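Local atomic coordinates of glucose-6-phosphate isomerase (Thermus thermophilus, PDB entry 1ZZG), a protein that probably catalyses the reversible isomerization of glucose 6-phosphate to fructose 6-phosphate, a step shared by glycolysis and gluconeogenesis. Residues P81-F95 / P193-D205. Residues are numbered along the deposited sequence; the frame is centred on the assembly and turned at random.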
# COMPACT_ATOMS: atom_id res chain seq x y z
N PRO A 81 7.69 -7.72 9.46
CA PRO A 81 7.33 -9.10 9.11
C PRO A 81 6.66 -9.19 7.72
O PRO A 81 7.04 -10.03 6.91
CB PRO A 81 6.39 -9.50 10.25
CG PRO A 81 6.99 -8.80 11.42
CD PRO A 81 7.30 -7.41 10.85
N LYS A 82 5.68 -8.32 7.44
CA LYS A 82 5.01 -8.33 6.13
C LYS A 82 6.00 -8.16 4.99
O LYS A 82 5.96 -8.90 4.01
CB LYS A 82 3.95 -7.22 6.02
CG LYS A 82 2.59 -7.54 6.63
CD LYS A 82 1.53 -6.55 6.15
CE LYS A 82 0.15 -6.91 6.68
NZ LYS A 82 -0.92 -6.02 6.13
N ALA A 83 6.87 -7.17 5.10
CA ALA A 83 7.85 -6.90 4.06
C ALA A 83 8.75 -8.11 3.78
O ALA A 83 9.00 -8.45 2.62
CB ALA A 83 8.70 -5.69 4.44
N LEU A 84 9.22 -8.76 4.84
CA LEU A 84 10.11 -9.91 4.72
C LEU A 84 9.43 -11.21 4.26
O LEU A 84 9.91 -11.90 3.36
CB LEU A 84 10.84 -10.14 6.05
CG LEU A 84 11.84 -9.05 6.46
CD1 LEU A 84 12.28 -9.25 7.91
CD2 LEU A 84 13.05 -9.08 5.52
N GLU A 85 8.30 -11.54 4.89
CA GLU A 85 7.57 -12.75 4.54
C GLU A 85 7.05 -12.74 3.11
O GLU A 85 7.06 -13.76 2.43
CB GLU A 85 6.41 -12.97 5.52
CG GLU A 85 5.64 -14.28 5.33
CD GLU A 85 4.44 -14.13 4.41
OE1 GLU A 85 3.66 -13.17 4.61
OE2 GLU A 85 4.26 -14.98 3.50
N ALA A 86 6.59 -11.58 2.65
CA ALA A 86 6.06 -11.47 1.30
C ALA A 86 7.16 -11.71 0.28
O ALA A 86 6.93 -12.27 -0.79
CB ALA A 86 5.46 -10.08 1.08
N ALA A 87 8.38 -11.31 0.62
CA ALA A 87 9.50 -11.46 -0.29
C ALA A 87 10.21 -12.81 -0.23
O ALA A 87 10.78 -13.26 -1.23
CB ALA A 87 10.51 -10.35 -0.04
N PHE A 88 10.16 -13.48 0.91
CA PHE A 88 10.89 -14.73 1.04
C PHE A 88 10.13 -15.96 1.51
O PHE A 88 10.74 -16.88 2.06
CB PHE A 88 12.09 -14.49 1.96
CG PHE A 88 12.92 -13.30 1.57
CD1 PHE A 88 13.52 -13.24 0.31
CD2 PHE A 88 13.09 -12.23 2.45
CE1 PHE A 88 14.28 -12.13 -0.07
CE2 PHE A 88 13.86 -11.12 2.09
CZ PHE A 88 14.45 -11.06 0.82
N ASN A 89 8.82 -16.01 1.29
CA ASN A 89 8.08 -17.18 1.72
C ASN A 89 8.41 -18.34 0.78
O ASN A 89 8.08 -18.31 -0.41
CB ASN A 89 6.57 -16.91 1.71
CG ASN A 89 5.79 -18.01 2.40
OD1 ASN A 89 6.04 -19.19 2.19
ND2 ASN A 89 4.82 -17.62 3.23
N GLU A 90 9.08 -19.36 1.31
CA GLU A 90 9.46 -20.53 0.52
C GLU A 90 8.66 -21.76 0.92
O GLU A 90 8.46 -22.67 0.12
CB GLU A 90 10.95 -20.85 0.73
CG GLU A 90 11.94 -19.74 0.43
CD GLU A 90 11.94 -19.33 -1.03
OE1 GLU A 90 11.70 -20.20 -1.89
OE2 GLU A 90 12.19 -18.13 -1.31
N SER A 91 8.22 -21.79 2.18
CA SER A 91 7.49 -22.93 2.73
C SER A 91 6.04 -23.10 2.31
O SER A 91 5.52 -24.21 2.33
CB SER A 91 7.55 -22.87 4.26
OG SER A 91 6.77 -21.78 4.73
N GLY A 92 5.37 -22.01 1.97
CA GLY A 92 3.98 -22.15 1.59
C GLY A 92 3.06 -21.96 2.78
O GLY A 92 1.84 -22.02 2.65
N VAL A 93 3.64 -21.77 3.96
CA VAL A 93 2.83 -21.53 5.15
C VAL A 93 2.05 -20.26 4.85
O VAL A 93 2.60 -19.32 4.27
CB VAL A 93 3.71 -21.32 6.41
CG1 VAL A 93 2.86 -20.76 7.56
CG2 VAL A 93 4.34 -22.63 6.83
N ARG A 94 0.78 -20.23 5.22
CA ARG A 94 -0.07 -19.07 4.96
C ARG A 94 -0.03 -18.10 6.13
O ARG A 94 -0.30 -18.49 7.27
CB ARG A 94 -1.51 -19.51 4.71
CG ARG A 94 -1.71 -20.43 3.51
CD ARG A 94 -3.16 -20.91 3.42
NE ARG A 94 -3.49 -21.84 4.50
CZ ARG A 94 -3.32 -23.16 4.43
NH1 ARG A 94 -2.83 -23.72 3.33
NH2 ARG A 94 -3.65 -23.93 5.46
N PHE A 95 0.31 -16.85 5.86
CA PHE A 95 0.38 -15.84 6.90
C PHE A 95 -0.83 -14.93 6.90
O PHE A 95 -1.34 -14.53 5.84
CB PHE A 95 1.67 -15.03 6.74
CG PHE A 95 2.91 -15.77 7.16
CD1 PHE A 95 3.45 -15.60 8.43
CD2 PHE A 95 3.52 -16.67 6.29
CE1 PHE A 95 4.57 -16.31 8.84
CE2 PHE A 95 4.65 -17.40 6.68
CZ PHE A 95 5.18 -17.22 7.96
N PRO A 193 13.43 -11.11 16.80
CA PRO A 193 12.49 -12.21 16.55
C PRO A 193 11.18 -11.73 15.88
O PRO A 193 10.46 -12.53 15.28
CB PRO A 193 12.26 -12.80 17.93
CG PRO A 193 13.61 -12.61 18.58
CD PRO A 193 13.96 -11.19 18.18
N VAL A 194 10.90 -10.43 15.98
CA VAL A 194 9.70 -9.85 15.37
C VAL A 194 9.62 -10.32 13.92
O VAL A 194 8.56 -10.74 13.45
CB VAL A 194 9.74 -8.30 15.38
CG1 VAL A 194 8.63 -7.73 14.50
CG2 VAL A 194 9.60 -7.77 16.79
N GLY A 195 10.74 -10.24 13.21
CA GLY A 195 10.77 -10.68 11.83
C GLY A 195 11.36 -12.07 11.66
O GLY A 195 10.95 -12.81 10.77
N LEU A 196 12.31 -12.44 12.51
CA LEU A 196 12.95 -13.75 12.39
C LEU A 196 12.00 -14.93 12.60
O LEU A 196 12.06 -15.91 11.86
CB LEU A 196 14.13 -13.87 13.36
CG LEU A 196 15.22 -12.82 13.12
CD1 LEU A 196 16.33 -13.02 14.12
CD2 LEU A 196 15.73 -12.93 11.69
N LEU A 197 11.12 -14.83 13.60
CA LEU A 197 10.19 -15.92 13.87
C LEU A 197 9.28 -16.21 12.67
O LEU A 197 9.25 -17.33 12.17
CB LEU A 197 9.34 -15.61 15.11
CG LEU A 197 8.40 -16.76 15.52
CD1 LEU A 197 9.21 -18.03 15.76
CD2 LEU A 197 7.62 -16.37 16.76
N PRO A 198 8.53 -15.20 12.19
CA PRO A 198 7.68 -15.51 11.03
C PRO A 198 8.50 -15.96 9.83
O PRO A 198 8.09 -16.85 9.10
CB PRO A 198 6.92 -14.20 10.78
CG PRO A 198 7.80 -13.14 11.43
CD PRO A 198 8.27 -13.84 12.68
N LEU A 199 9.68 -15.36 9.62
CA LEU A 199 10.52 -15.76 8.49
C LEU A 199 10.96 -17.21 8.59
O LEU A 199 11.13 -17.89 7.56
CB LEU A 199 11.75 -14.86 8.38
CG LEU A 199 11.59 -13.62 7.50
CD1 LEU A 199 12.90 -12.85 7.49
CD2 LEU A 199 11.19 -14.03 6.08
N ALA A 200 11.16 -17.69 9.81
CA ALA A 200 11.58 -19.08 10.01
C ALA A 200 10.48 -19.98 9.45
O ALA A 200 10.75 -20.87 8.65
CB ALA A 200 11.80 -19.37 11.49
N PHE A 201 9.24 -19.72 9.85
CA PHE A 201 8.10 -20.50 9.38
C PHE A 201 7.88 -20.32 7.89
O PHE A 201 7.21 -21.13 7.25
CB PHE A 201 6.85 -20.14 10.18
CG PHE A 201 6.78 -20.80 11.53
CD1 PHE A 201 6.28 -22.10 11.65
CD2 PHE A 201 7.29 -20.17 12.66
CE1 PHE A 201 6.29 -22.76 12.88
CE2 PHE A 201 7.30 -20.82 13.89
CZ PHE A 201 6.80 -22.11 14.01
N ALA A 202 8.45 -19.26 7.33
CA ALA A 202 8.33 -19.00 5.90
C ALA A 202 9.44 -19.75 5.16
O ALA A 202 9.49 -19.75 3.93
CB ALA A 202 8.43 -17.50 5.63
N GLY A 203 10.32 -20.38 5.93
CA GLY A 203 11.42 -21.13 5.37
C GLY A 203 12.52 -20.30 4.72
O GLY A 203 13.22 -20.78 3.83
N ALA A 204 12.67 -19.06 5.17
CA ALA A 204 13.68 -18.16 4.61
C ALA A 204 15.03 -18.32 5.31
O ALA A 204 15.11 -18.83 6.42
CB ALA A 204 13.20 -16.72 4.72
N ASP A 205 16.09 -17.85 4.65
CA ASP A 205 17.44 -17.94 5.21
C ASP A 205 17.75 -16.77 6.15
O ASP A 205 18.24 -15.72 5.72
CB ASP A 205 18.47 -17.99 4.07
CG ASP A 205 19.87 -18.29 4.56
OD1 ASP A 205 20.06 -18.45 5.78
OD2 ASP A 205 20.79 -18.37 3.71
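The Schellman motif that ends helix 193-201, closed by G203 at positive phi, meets the loop joining helix 79-88 to strand 94-98, an edge strand of the five-stranded parallel sheet in this sugar isomerase (SIS) fold. A202 O takes two backbone donors there: E90 N at 2.7 Å, nearly in line with the carbonyl, and S91 N, well above the carbonyl plane. The neighbouring F201 O receives S91 OG at 2.6 Å, in plane and on a lone pair. With chi1 at 69°, OG sits between its own backbone N and carbonyl carbon, where it also accepts V93 N in an ST turn. N89 ties this loop together: OD1 accepts G92 N in an Asx motif, while ND2 gives a nearly straight bond to E85 OE2 (2.7 Å) and a more bent one to V93 O. Put an alanine here, and E85 OE2 and V93 O would probably lose this donor and G92 N its acceptor, leaving the turn less firmly fixed. Beside it the F95 ring lies between E85, whose CG sits over one face toward the rim, and helix 193-201: CE1 touches P198 CB (3.7 Å) and CE2 touches A202 CB (3.9 Å). Segments 81-88 and 193-201 run 25° from parallel and pack through L84 CD1 on L199 CD1 (3.7 Å) and P81 CG on V194 CG1 (3.6 Å), while F88 CB meets A204 CB. L209 of helix 206-221 backs both leucines. The carbonyls of F201 and A202 are thus held by polar bonds from the loop, while apolar packing joins the helices.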